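Local coordinates for IPT/TIG domain-containing protein BACOVA_02650 (Bacteroides ovatus, PDB 5E7H) that binds polysaccharide at the cell surface and probably mediates capture of xyloglucan before its transport into the periplasm for degradation, at residues I90-Y93 against D94-S98; T128-A131 against S132-W135; K201-T204 against G205-M208; T222-D225 against F226-N230. One frame throughout, in Å; residues are numbered along the deposited sequence.

Contact 1: residues I90-Y93 against D94-S98; sequences ILNY and DGIGS. With NA (sodium ion), chain I; FMT (formic acid), chain F.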
loop_
_atom_site.group_PDB
_atom_site.type_symbol
_atom_site.label_atom_id
_atom_site.label_comp_id
_atom_site.label_asym_id
_atom_site.label_seq_id
_atom_site.Cartn_x
_atom_site.Cartn_y
_atom_site.Cartn_z
ATOM N N ILE A 90 2.992 -3.053 -9.606
ATOM C CA ILE A 90 4.263 -3.081 -10.309
ATOM C C ILE A 90 5.257 -4.070 -9.673
ATOM O O ILE A 90 6.241 -4.429 -10.305
ATOM C CB ILE A 90 4.891 -1.669 -10.372
ATOM C CG1 ILE A 90 5.173 -1.094 -8.986
ATOM C CG2 ILE A 90 3.971 -0.733 -11.187
ATOM C CD1 ILE A 90 6.065 0.104 -8.994
ATOM N N LEU A 91 4.995 -4.509 -8.441
ATOM C CA LEU A 91 5.915 -5.402 -7.734
ATOM C C LEU A 91 5.178 -6.082 -6.583
ATOM O O LEU A 91 4.752 -5.399 -5.654
ATOM C CB LEU A 91 7.144 -4.642 -7.214
ATOM C CG LEU A 91 8.167 -5.468 -6.437
ATOM C CD1 LEU A 91 8.798 -6.535 -7.267
ATOM C CD2 LEU A 91 9.228 -4.531 -5.906
ATOM N N ASN A 92 5.046 -7.406 -6.644
ATOM C CA ASN A 92 4.462 -8.149 -5.510
ATOM C C ASN A 92 5.258 -9.384 -5.084
ATOM O O ASN A 92 4.840 -10.058 -4.147
ATOM C CB ASN A 92 3.004 -8.547 -5.814
ATOM C CG ASN A 92 2.872 -9.537 -6.944
ATOM O OD1 ASN A 92 3.828 -10.168 -7.378
ATOM N ND2 ASN A 92 1.636 -9.725 -7.398
ATOM N N TYR A 93 6.381 -9.640 -5.746
ATOM C CA TYR A 93 7.280 -10.760 -5.413
ATOM C C TYR A 93 6.597 -12.121 -5.588
ATOM O O TYR A 93 7.089 -13.155 -5.083
ATOM C CB TYR A 93 7.819 -10.588 -3.993
ATOM C CG TYR A 93 8.667 -9.337 -3.839
ATOM C CD1 TYR A 93 9.918 -9.254 -4.447
ATOM C CD2 TYR A 93 8.236 -8.277 -3.081
ATOM C CE1 TYR A 93 10.716 -8.124 -4.315
ATOM C CE2 TYR A 93 9.018 -7.113 -2.956
ATOM C CZ TYR A 93 10.265 -7.062 -3.561
ATOM O OH TYR A 93 11.064 -5.938 -3.410
ATOM N N ASP A 94 5.497 -12.136 -6.333
ATOM C CA ASP A 94 4.781 -13.376 -6.674
ATOM C C ASP A 94 4.358 -13.408 -8.121
ATOM O O ASP A 94 3.215 -13.715 -8.445
ATOM C CB ASP A 94 3.544 -13.537 -5.841
ATOM C CG ASP A 94 3.844 -14.068 -4.460
ATOM O OD1 ASP A 94 4.733 -14.941 -4.307
ATOM O OD2 ASP A 94 3.174 -13.580 -3.588
ATOM N N GLY A 95 5.282 -13.124 -8.998
ATOM C CA GLY A 95 4.922 -13.115 -10.404
ATOM C C GLY A 95 4.726 -11.749 -11.029
ATOM O O GLY A 95 4.711 -11.682 -12.251
ATOM N N ILE A 96 4.573 -10.684 -10.241
ATOM C CA ILE A 96 4.724 -9.342 -10.816
ATOM C C ILE A 96 6.011 -8.724 -10.272
ATOM O O ILE A 96 6.135 -8.442 -9.084
ATOM C CB ILE A 96 3.539 -8.416 -10.512
ATOM C CG1 ILE A 96 2.239 -9.038 -11.024
ATOM C CG2 ILE A 96 3.761 -7.036 -11.144
ATOM C CD1 ILE A 96 1.003 -8.265 -10.648
ATOM N N GLY A 97 6.978 -8.524 -11.156
ATOM C CA GLY A 97 8.266 -8.029 -10.726
ATOM C C GLY A 97 9.084 -9.108 -10.038
ATOM O O GLY A 97 8.648 -10.263 -9.863
ATOM N N SER A 98 10.296 -8.752 -9.634
ATOM C CA SER A 98 11.154 -9.712 -8.955
ATOM C C SER A 98 12.303 -9.036 -8.236
ATOM O O SER A 98 12.804 -7.995 -8.646
ATOM C CB SER A 98 11.698 -10.732 -9.945
ATOM O OG SER A 98 12.439 -10.113 -10.970
HETATM NA NA NA I . 2.690 -10.513 -2.450
HETATM C C FMT F . -0.370 -12.302 -8.650
HETATM O O1 FMT F . -0.718 -12.721 -7.510
HETATM O O2 FMT F . 0.845 -12.321 -8.982
HETATM O O HOH W 1 0.395 -9.713 -3.429
#

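Contact 2: residues T128-A131 against S132-W135; sequences TVSA and SNYW. With ACT (acetate ion), chain H.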
loop_
_atom_site.group_PDB
_atom_site.type_symbol
_atom_site.label_atom_id
_atom_site.label_comp_id
_atom_site.label_asym_id
_atom_site.label_seq_id
_atom_site.Cartn_x
_atom_site.Cartn_y
_atom_site.Cartn_z
ATOM N N THR A 128 18.605 -6.001 13.479
ATOM C CA THR A 128 19.282 -4.988 14.268
ATOM C C THR A 128 20.288 -4.234 13.403
ATOM O O THR A 128 21.042 -4.858 12.651
ATOM C CB THR A 128 19.992 -5.615 15.450
ATOM O OG1 THR A 128 19.090 -6.473 16.156
ATOM C CG2 THR A 128 20.455 -4.552 16.383
ATOM N N VAL A 129 20.282 -2.906 13.518
ATOM C CA VAL A 129 21.201 -2.052 12.757
ATOM C C VAL A 129 21.949 -1.116 13.702
ATOM O O VAL A 129 21.372 -0.552 14.623
ATOM C CB VAL A 129 20.441 -1.251 11.646
ATOM C CG1 VAL A 129 19.312 -0.400 12.210
ATOM C CG2 VAL A 129 21.424 -0.394 10.811
ATOM N N SER A 130 23.251 -0.988 13.485
ATOM C CA SER A 130 24.062 -0.113 14.324
ATOM C C SER A 130 23.667 1.352 14.157
ATOM O O SER A 130 22.969 1.716 13.213
ATOM C CB SER A 130 25.554 -0.261 13.994
ATOM O OG SER A 130 25.857 0.492 12.830
ATOM N N ALA A 131 24.136 2.198 15.072
ATOM C CA ALA A 131 24.037 3.641 14.905
ATOM C C ALA A 131 24.741 4.073 13.617
ATOM O O ALA A 131 25.640 3.379 13.142
ATOM C CB ALA A 131 24.666 4.373 16.117
ATOM N N SER A 132 24.337 5.233 13.089
ATOM C CA SER A 132 24.987 5.897 11.941
ATOM C C SER A 132 25.492 4.900 10.903
ATOM O O SER A 132 26.688 4.808 10.631
ATOM C CB SER A 132 26.124 6.800 12.429
ATOM O OG SER A 132 25.636 7.746 13.369
ATOM N N ASN A 133 24.545 4.164 10.323
ATOM C CA ASN A 133 24.834 3.104 9.379
ATOM C C ASN A 133 24.213 3.466 8.059
ATOM O O ASN A 133 23.002 3.613 7.977
ATOM C CB ASN A 133 24.279 1.763 9.881
ATOM C CG ASN A 133 24.811 0.589 9.087
ATOM O OD1 ASN A 133 24.765 0.591 7.860
ATOM N ND2 ASN A 133 25.354 -0.398 9.774
ATOM N N TYR A 134 25.034 3.616 7.030
ATOM C CA TYR A 134 24.534 4.151 5.769
ATOM C C TYR A 134 24.441 3.097 4.659
ATOM O O TYR A 134 24.217 3.423 3.490
ATOM C CB TYR A 134 25.411 5.323 5.350
ATOM C CG TYR A 134 25.472 6.380 6.427
ATOM C CD1 TYR A 134 24.366 7.172 6.709
ATOM C CD2 TYR A 134 26.608 6.551 7.187
ATOM C CE1 TYR A 134 24.405 8.123 7.716
ATOM C CE2 TYR A 134 26.664 7.506 8.192
ATOM C CZ TYR A 134 25.554 8.284 8.453
ATOM O OH TYR A 134 25.598 9.231 9.449
ATOM N N TRP A 135 24.588 1.830 5.022
ATOM C CA TRP A 135 24.352 0.733 4.089
ATOM C C TRP A 135 24.079 -0.519 4.904
ATOM O O TRP A 135 24.977 -1.048 5.555
ATOM C CB TRP A 135 25.553 0.523 3.144
ATOM C CG TRP A 135 25.304 -0.584 2.150
ATOM C CD1 TRP A 135 25.772 -1.859 2.212
ATOM C CD2 TRP A 135 24.501 -0.510 0.966
ATOM N NE1 TRP A 135 25.313 -2.590 1.140
ATOM C CE2 TRP A 135 24.533 -1.781 0.357
ATOM C CE3 TRP A 135 23.760 0.504 0.365
ATOM C CZ2 TRP A 135 23.860 -2.058 -0.833
ATOM C CZ3 TRP A 135 23.075 0.223 -0.821
ATOM C CH2 TRP A 135 23.135 -1.054 -1.399
HETATM C C ACT H . 19.489 -9.507 12.300
HETATM O O ACT H . 18.541 -10.329 12.191
HETATM O OXT ACT H . 19.634 -8.849 13.364
HETATM C CH3 ACT H . 20.444 -9.303 11.151
#

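Contact 3: residues K201-T204 against G205-M208; sequences KTET and GKWM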
loop_
_atom_site.group_PDB
_atom_site.type_symbol
_atom_site.label_atom_id
_atom_site.label_comp_id
_atom_site.label_asym_id
_atom_site.label_seq_id
_atom_site.Cartn_x
_atom_site.Cartn_y
_atom_site.Cartn_z
ATOM N N LYS A 201 -0.553 8.436 10.674
ATOM C CA LYS A 201 0.363 7.931 11.701
ATOM C C LYS A 201 1.107 6.660 11.289
ATOM O O LYS A 201 0.664 5.927 10.407
ATOM C CB LYS A 201 -0.400 7.651 13.000
ATOM C CG LYS A 201 -0.906 8.918 13.694
ATOM C CD LYS A 201 -2.417 9.046 13.632
ATOM C CE LYS A 201 -3.089 8.411 14.839
ATOM N NZ LYS A 201 -3.050 9.291 16.044
ATOM N N THR A 202 2.242 6.388 11.933
ATOM C CA THR A 202 2.890 5.085 11.784
ATOM C C THR A 202 2.125 4.056 12.603
ATOM O O THR A 202 2.354 3.901 13.807
ATOM C CB THR A 202 4.375 5.111 12.218
ATOM O OG1 THR A 202 5.063 6.100 11.453
ATOM C CG2 THR A 202 5.024 3.759 11.995
ATOM N N GLU A 203 1.182 3.373 11.962
ATOM C CA GLU A 203 0.417 2.336 12.642
ATOM C C GLU A 203 1.347 1.166 12.893
ATOM O O GLU A 203 2.258 0.910 12.094
ATOM C CB GLU A 203 -0.794 1.898 11.802
ATOM C CG GLU A 203 -1.742 3.045 11.471
ATOM C CD GLU A 203 -2.476 3.595 12.676
ATOM O OE1 GLU A 203 -2.866 4.788 12.644
ATOM O OE2 GLU A 203 -2.655 2.854 13.665
ATOM N N THR A 204 1.131 0.465 13.997
ATOM C CA THR A 204 1.934 -0.706 14.315
ATOM C C THR A 204 1.084 -1.938 14.555
ATOM O O THR A 204 -0.074 -1.843 14.978
ATOM C CB THR A 204 2.811 -0.471 15.548
ATOM O OG1 THR A 204 1.987 -0.159 16.673
ATOM C CG2 THR A 204 3.797 0.683 15.290
ATOM N N GLY A 205 1.660 -3.095 14.262
ATOM C CA GLY A 205 1.027 -4.363 14.562
ATOM C C GLY A 205 -0.073 -4.731 13.609
ATOM O O GLY A 205 -0.823 -5.685 13.885
ATOM N N LYS A 206 -0.201 -3.973 12.526
ATOM C CA LYS A 206 -1.198 -4.242 11.501
ATOM C C LYS A 206 -0.739 -3.639 10.197
ATOM O O LYS A 206 0.145 -2.781 10.182
ATOM C CB LYS A 206 -2.557 -3.670 11.907
ATOM C CG LYS A 206 -2.578 -2.162 12.063
ATOM C CD LYS A 206 -3.912 -1.705 12.644
ATOM C CE LYS A 206 -3.923 -0.227 12.919
ATOM N NZ LYS A 206 -5.248 0.214 13.449
ATOM N N TRP A 207 -1.298 -4.117 9.091
ATOM C CA TRP A 207 -0.996 -3.551 7.792
ATOM C C TRP A 207 -1.620 -2.175 7.609
ATOM O O TRP A 207 -2.727 -1.906 8.106
ATOM C CB TRP A 207 -1.495 -4.465 6.689
ATOM C CG TRP A 207 -0.700 -5.734 6.491
ATOM C CD1 TRP A 207 -0.994 -6.966 6.996
ATOM C CD2 TRP A 207 0.493 -5.897 5.708
ATOM N NE1 TRP A 207 -0.053 -7.878 6.594
ATOM C CE2 TRP A 207 0.871 -7.249 5.804
ATOM C CE3 TRP A 207 1.287 -5.025 4.953
ATOM C CZ2 TRP A 207 1.982 -7.754 5.166
ATOM C CZ3 TRP A 207 2.412 -5.530 4.310
ATOM C CH2 TRP A 207 2.744 -6.888 4.420
ATOM N N MET A 208 -0.897 -1.307 6.908
ATOM C CA MET A 208 -1.430 -0.017 6.483
ATOM C C MET A 208 -1.094 0.212 5.025
ATOM O O MET A 208 -0.126 -0.372 4.490
ATOM C CB MET A 208 -0.865 1.124 7.329
ATOM C CG MET A 208 0.624 1.155 7.385
ATOM S SD MET A 208 1.232 2.588 8.320
ATOM C CE MET A 208 2.970 2.170 8.417
HETATM O O HOH W 2 2.133 -0.941 10.049
#

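Contact 4: residues T222-D225 against F226-N230; sequences TYQD and FLNRN. With NA (sodium ion), chain J; FMT (formic acid), chain B.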
loop_
_atom_site.group_PDB
_atom_site.type_symbol
_atom_site.label_atom_id
_atom_site.label_comp_id
_atom_site.label_asym_id
_atom_site.label_seq_id
_atom_site.Cartn_x
_atom_site.Cartn_y
_atom_site.Cartn_z
ATOM N N THR A 222 6.182 13.417 -17.628
ATOM C CA THR A 222 5.040 12.538 -17.878
ATOM C C THR A 222 5.405 11.071 -17.705
ATOM O O THR A 222 6.591 10.718 -17.626
ATOM C CB THR A 222 4.488 12.680 -19.296
ATOM O OG1 THR A 222 5.468 12.183 -20.219
ATOM C CG2 THR A 222 4.154 14.133 -19.662
ATOM N N TYR A 223 4.382 10.227 -17.652
ATOM C CA TYR A 223 4.580 8.809 -17.471
ATOM C C TYR A 223 5.413 8.247 -18.636
ATOM O O TYR A 223 6.310 7.431 -18.401
ATOM C CB TYR A 223 3.212 8.108 -17.311
ATOM C CG TYR A 223 3.315 6.688 -16.895
ATOM C CD1 TYR A 223 3.964 6.319 -15.721
ATOM C CD2 TYR A 223 2.787 5.699 -17.689
ATOM C CE1 TYR A 223 4.083 4.976 -15.359
ATOM C CE2 TYR A 223 2.888 4.362 -17.338
ATOM C CZ TYR A 223 3.539 4.001 -16.190
ATOM O OH TYR A 223 3.671 2.673 -15.811
ATOM N N GLN A 224 5.165 8.693 -19.864
ATOM C CA GLN A 224 5.961 8.212 -21.002
ATOM C C GLN A 224 7.435 8.577 -20.852
ATOM O O GLN A 224 8.327 7.802 -21.221
ATOM C CB GLN A 224 5.434 8.767 -22.321
ATOM C CG GLN A 224 6.135 8.162 -23.560
ATOM C CD GLN A 224 5.926 6.664 -23.639
ATOM O OE1 GLN A 224 4.961 6.191 -24.231
ATOM N NE2 GLN A 224 6.850 5.906 -23.056
ATOM N N ASP A 225 7.718 9.769 -20.341
ATOM C CA ASP A 225 9.116 10.165 -20.149
ATOM C C ASP A 225 9.820 9.242 -19.143
ATOM O O ASP A 225 10.991 8.852 -19.313
ATOM C CB ASP A 225 9.196 11.613 -19.666
ATOM C CG ASP A 225 8.679 12.603 -20.685
ATOM O OD1 ASP A 225 8.913 12.430 -21.904
ATOM O OD2 ASP A 225 8.018 13.567 -20.250
ATOM N N PHE A 226 9.112 8.897 -18.071
ATOM C CA PHE A 226 9.581 7.967 -17.063
ATOM C C PHE A 226 9.853 6.601 -17.691
ATOM O O PHE A 226 10.926 6.011 -17.487
ATOM C CB PHE A 226 8.532 7.905 -15.940
ATOM C CG PHE A 226 8.637 6.709 -15.020
ATOM C CD1 PHE A 226 9.631 6.631 -14.062
ATOM C CD2 PHE A 226 7.702 5.686 -15.102
ATOM C CE1 PHE A 226 9.693 5.517 -13.191
ATOM C CE2 PHE A 226 7.757 4.600 -14.246
ATOM C CZ PHE A 226 8.753 4.520 -13.298
ATOM N N LEU A 227 8.908 6.104 -18.481
ATOM C CA LEU A 227 9.085 4.797 -19.118
ATOM C C LEU A 227 10.296 4.820 -20.055
ATOM O O LEU A 227 11.005 3.816 -20.173
ATOM C CB LEU A 227 7.837 4.378 -19.879
ATOM C CG LEU A 227 6.597 4.065 -19.021
ATOM C CD1 LEU A 227 5.430 3.729 -19.953
ATOM C CD2 LEU A 227 6.826 2.958 -18.017
ATOM N N ASN A 228 10.532 5.955 -20.702
ATOM C CA ASN A 228 11.632 6.056 -21.649
ATOM C C ASN A 228 13.020 6.155 -20.998
ATOM O O ASN A 228 14.002 6.251 -21.717
ATOM C CB ASN A 228 11.384 7.239 -22.602
ATOM C CG ASN A 228 10.366 6.902 -23.664
ATOM O OD1 ASN A 228 10.027 5.743 -23.848
ATOM N ND2 ASN A 228 9.861 7.907 -24.361
ATOM N N ARG A 229 13.086 6.089 -19.669
ATOM C CA ARG A 229 14.375 5.901 -18.997
ATOM C C ARG A 229 14.886 4.491 -19.252
ATOM O O ARG A 229 16.076 4.222 -19.065
ATOM C CB ARG A 229 14.261 6.194 -17.506
ATOM C CG ARG A 229 13.956 7.664 -17.261
ATOM C CD ARG A 229 14.119 8.104 -15.821
ATOM N NE ARG A 229 15.481 8.496 -15.509
ATOM C CZ ARG A 229 15.926 9.743 -15.367
ATOM N NH1 ARG A 229 15.141 10.816 -15.490
ATOM N NH2 ARG A 229 17.187 9.907 -15.074
ATOM N N ASN A 230 13.995 3.604 -19.690
ATOM C CA ASN A 230 14.342 2.241 -20.110
ATOM C C ASN A 230 15.098 1.470 -18.999
ATOM O O ASN A 230 16.172 0.864 -19.212
ATOM C CB ASN A 230 15.132 2.292 -21.407
ATOM C CG ASN A 230 14.331 2.928 -22.560
ATOM O OD1 ASN A 230 13.093 2.898 -22.539
ATOM N ND2 ASN A 230 15.017 3.486 -23.540
HETATM NA NA NA J . 11.267 1.222 -21.460
HETATM C C FMT B . 18.561 12.638 -15.980
HETATM O O1 FMT B . 17.650 13.112 -15.248
HETATM O O2 FMT B . 19.108 11.545 -15.656
HETATM O O HOH W 3 10.339 10.723 -23.688
#

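Contact 1: residues I90-Y93 against D94-S98
The loop that leaves strand 89-91 and helps to form a sodium site curls round the side chain of N92, whose amide lies against the backbone of D94-I96 that follows it. N92 OD1 takes two bonds: D94 N at 2.8 Å, forming an Asx turn, and I96 N at 3.0 Å. The two donors come from opposite faces of the amide plane, so the oxygen is clamped between them. CG of N92 lies between the backbone N and the carbonyl carbon (chi1 66°), and this fold-back is what brings the amide over its own loop. A nearly straight backbone bond closes the loop, N92 N to I96 O at 2.9 Å (166° at the hydrogen), and the same oxygen meets L91 CA in a CH...O contact of 3.3 Å. An alanine in place of N92 would probably leave the D94 and I96 amides without their shared acceptor and let the turn slacken around the metal.

The apolar contacts join the strand end to I96-S98. I96 CG2 packs on I90 C at 3.6 Å, and L91 CD1 reaches S98 N at the same distance; any side chain on G97 would run into that methyl. L91 CD1 also lies over a face of the Y93 ring, whose hydroxyl bonds to S139 and S141. N92 ND2 donates to a formate, probably from the crystallisation liquor. Meanwhile N92 O binds the sodium ion at 2.8 Å, which is also bound by water 1, N119 O, T121 O and D253 OD1. This is an Asx-turn loop that presents a backbone carbonyl to a metal at the end of a β-strand.

Contact 2: residues T128-A131 against S132-W135
Between S130 and N133 the chain turns over through S132, whose left-handed backbone angles (phi 37°, psi 63°) set up a G1 beta bulge in which S132 and N133 both face N240. The side chains of S130 and N133 tie the two ends of this corner together. N133 ND2 donates to S130 OG at 3.2 Å, with the hydroxyl close to the plane of the amide. That hydroxyl in turn donates to A131 O, 2.9 Å from S130 OG, so it works as donor and acceptor at once. N133 sends CG away from its backbone N (chi1 -168°), which carries the amide back over the preceding strand end. Its other terminus, OD1, accepts W135 N at 3.1 Å in the carbonyl plane, an Asx turn that accompanies the bend of the chain at Y134 and W135.

Beside the polar pair, V129 CG2 packs against N133 CB at 3.7 Å. V129 is the buried member and also touches N240, whose side-chain amide bonds to S130 O. One end of the N133 amide meets a hydroxyl and the other a backbone N-H, consistent with a settled orientation, and neutral hydrogen bonds alone shape the corner.

Contact 3: residues K201-T204 against G205-M208
K201 meets the returning strand through its backbone alone, its carbonyl O lying 4.0 Å from M208 SD, while its side chain leads away. T202 follows with a loose methyl contact to M208 CE; its hydroxyl is bonded to P194 O, earlier in the same loop. E203 carries most of the contact. Its backbone N lies 3.7 Å from M208 SD, at the end of a side chain extended beyond CG. The carboxylate goes the other way: E203 is bent at chi2 (-68°), and OE2 comes alongside the end of the extended K206 chain, 3.4 Å from CE and 3.7 Å from NZ, a long salt bridge at the surface. K206 CE also rests against E203 CB, so the lysine shields the glutamate stem. OE1 has a second partner in T199 OG1. Just inside the bend, water 2 lies 2.8 Å from E203 O and 2.7 Å from K206 O, spanning two backbones that make no direct hydrogen bond. T204 ends the segment at the bend, where G205 takes a positive phi of 77°.

From there G205 pairs with V168 and M208 with C166, so this is a loop that reverses at a positive-phi glycine and leads into strand 207-213, which joins strand 160-168 in an antiparallel sheet of the xyloglucan-binding domain.

Contact 4: residues T222-D225 against F226-N230
Y223 O receives L227 N at 2.9 Å, a good i to i+4 bond of the short helix 223-227 (162° at the hydrogen), and lies in plane at the edge of the F226 ring as well. F226 N to T222 O and N228 N to Q224 O continue the same helical pattern.

The tyrosine ring gathers the apolar side chains. Y223 CG is anti to the backbone N (chi1 -170°), which lays the ring along the helix beside L227. L227 CG stands over one ring face, 4.2 Å from the centroid, in a CH-pi contact. F226 comes at a slant instead, planes 31° apart, with its CD2 3.7 Å from Y223 CE1. Beyond, Y223 OH bonds to V146 O, and F226 meets W145 edge-to-face. An alanine at Y223 would probably strip L227 of its aromatic cover, open a gap beside F226 CD2 and leave V146 O without this donor.

T222 and D225 form a capping box at the helix start: T222 N donates to D225 OD2 at 3.2 Å, and D225 N returns a weak bond to T222 OG1 at 3.3 Å. Water 3 links D225 OD1 to N228 ND2. At the helix end, a type I turn from L227 to N230 sets N230 OD1 2.7 Å and L227 O 2.9 Å from a sodium ion, while R229 forms a salt bridge with D220.

Carboxylate at the amino end and cation at the carbonyl end thus both sit where they would be expected to complement the helix dipole.

All four contacts belong to the xyloglucan-binding domain, and none touches another. Contacts 1 and 4 come nearest, with closest atoms about 6 Å apart; residues 145 and 146 lie between them, since I90 touches W145 and V146, and F226 and Y223 reach the same two. Each of these contacts holds a sodium ion, and the I90 side chain is about 13 Å from the second one. Contact 3 lies across the chain's centre from contact 1, nearest atoms about 9 Å apart. Contact 2 is remote at the surface, its centre 34 Å from that of contact 4, yet it opens strand 133-142, whose N142 pairs with S98 of contact 1.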